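Local coordinates for extracellular solute-binding protein family 1 (Arthrobacter chlorophenolicus, PDB 4R2F) that binds the glucose disaccharide laminaribiose and probably delivers it, as the extracellular solute-binding component, to a sugar transporter, at residues 104-107 against 108-111. Residues are numbered along the deposited sequence; the frame is centred on the assembly and turned at random. Where two conformers were deposited one is given.
Sequences AFQF and EEQG
Gln106 and Gln110, one helical turn apart, bring their side-chain amides together at the C-terminal end of helix 103-109. In one of two conformers modelled for Gln106, hence not as a fixed link, NE2 of Gln110 donates to OE1 of Gln106 at 3.2 Å, arriving on a lone pair in the carbonyl plane (C=O...N 109°) with the amides turned 54° against each other. There CG of Gln106, anti to the backbone N (chi1 -173°), runs toward the C-terminal end, and the bend at chi2 turns the amide across, so that OE1 meets Gln110 while NE2 lies toward Glu109. The same pair is tied through the backbone, Gln110 N to Gln106 O at 3.1 Å.

Gln110 also lies beside Phe107, both side chains running in one direction: its OE1 is at the ring edge, 3.7 Å from CD1, with the amide almost perpendicular to the ring. A water donates to both Phe105 O and Glu108 OE1 (2.6 Å to the latter). Gly111 ends the helix in a Schellman motif, its positive phi accompanied by a bond from its N to Glu108 O.

Glu108 OE2 forms a salt bridge with Lys144 and a hydrogen bond with Tyr115 OH; Glu109 OE1 forms a salt bridge with Lys430. Ala104 and Phe105 pack on strand 145-161, Gln106 on helix 389-396, and Phe107 against Ile113 of strand 113-114 and Phe84 and Ile88 of helix 80-89.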
loop_
_atom_site.group_PDB
_atom_site.type_symbol
_atom_site.label_atom_id
_atom_site.label_comp_id
_atom_site.label_asym_id
_atom_site.label_seq_id
_atom_site.Cartn_x
_atom_site.Cartn_y
_atom_site.Cartn_z
ATOM N N ALA A 104 3.503 -10.233 8.465
ATOM C CA ALA A 104 3.650 -11.671 8.606
ATOM C C ALA A 104 5.128 -12.089 8.831
ATOM O O ALA A 104 5.395 -13.062 9.528
ATOM C CB ALA A 104 3.084 -12.352 7.385
ATOM N N PHE A 105 6.087 -11.371 8.244
ATOM C CA PHE A 105 7.494 -11.718 8.445
ATOM C C PHE A 105 7.984 -11.410 9.881
ATOM O O PHE A 105 8.804 -12.136 10.402
ATOM C CB PHE A 105 8.406 -11.047 7.414
ATOM C CG PHE A 105 8.182 -11.530 6.006
ATOM C CD1 PHE A 105 8.827 -12.657 5.541
ATOM C CD2 PHE A 105 7.280 -10.878 5.158
ATOM C CE1 PHE A 105 8.600 -13.107 4.253
ATOM C CE2 PHE A 105 7.063 -11.312 3.870
ATOM C CZ PHE A 105 7.720 -12.429 3.417
ATOM N N GLN A 106 7.489 -10.328 10.479
ATOM C CA GLN A 106 7.819 -9.976 11.847
ATOM C C GLN A 106 7.282 -11.050 12.752
ATOM O O GLN A 106 7.989 -11.544 13.626
ATOM C CB GLN A 106 7.213 -8.638 12.256
ATOM C CG GLN A 106 7.680 -8.149 13.615
ATOM C CD GLN A 106 9.199 -8.211 13.765
ATOM O OE1 GLN A 106 9.723 -8.719 14.761
ATOM N NE2 GLN A 106 9.912 -7.698 12.771
ATOM N N PHE A 107 6.026 -11.438 12.559
ATOM C CA PHE A 107 5.428 -12.409 13.486
ATOM C C PHE A 107 5.987 -13.800 13.273
ATOM O O PHE A 107 6.031 -14.627 14.192
ATOM C CB PHE A 107 3.882 -12.361 13.451
ATOM C CG PHE A 107 3.330 -11.061 13.946
ATOM C CD1 PHE A 107 3.692 -10.586 15.207
ATOM C CD2 PHE A 107 2.480 -10.284 13.161
ATOM C CE1 PHE A 107 3.223 -9.373 15.672
ATOM C CE2 PHE A 107 2.018 -9.066 13.623
ATOM C CZ PHE A 107 2.386 -8.611 14.879
ATOM N N GLU A 108 6.475 -14.069 12.078
ATOM C CA GLU A 108 7.147 -15.343 11.863
ATOM C C GLU A 108 8.456 -15.411 12.634
ATOM O O GLU A 108 8.780 -16.427 13.245
ATOM C CB GLU A 108 7.426 -15.555 10.396
ATOM C CG GLU A 108 7.884 -16.965 10.090
ATOM C CD GLU A 108 9.314 -17.039 9.631
ATOM O OE1 GLU A 108 9.943 -15.983 9.446
ATOM O OE2 GLU A 108 9.786 -18.165 9.403
ATOM N N GLU A 109 9.205 -14.321 12.600
ATOM C CA GLU A 109 10.493 -14.237 13.318
ATOM C C GLU A 109 10.242 -14.435 14.809
ATOM O O GLU A 109 11.005 -15.085 15.478
ATOM C CB GLU A 109 11.148 -12.884 13.022
ATOM C CG GLU A 109 12.466 -12.569 13.712
ATOM C CD GLU A 109 13.216 -11.464 12.979
ATOM O OE1 GLU A 109 13.092 -10.273 13.351
ATOM O OE2 GLU A 109 13.901 -11.785 11.988
ATOM N N GLN A 110 9.120 -13.930 15.303
ATOM C CA GLN A 110 8.774 -14.038 16.715
ATOM C C GLN A 110 8.134 -15.367 17.033
ATOM O O GLN A 110 7.819 -15.618 18.166
ATOM C CB GLN A 110 7.776 -12.946 17.133
ATOM C CG GLN A 110 8.314 -11.528 17.091
ATOM C CD GLN A 110 7.227 -10.485 17.344
ATOM O OE1 GLN A 110 6.171 -10.769 17.920
ATOM N NE2 GLN A 110 7.498 -9.275 16.927
ATOM N N GLY A 111 7.893 -16.193 16.036
ATOM C CA GLY A 111 7.352 -17.503 16.285
ATOM C C GLY A 111 5.859 -17.537 16.552
ATOM O O GLY A 111 5.382 -18.488 17.151
HETATM O O HOH W 1 10.580 -13.541 8.891
#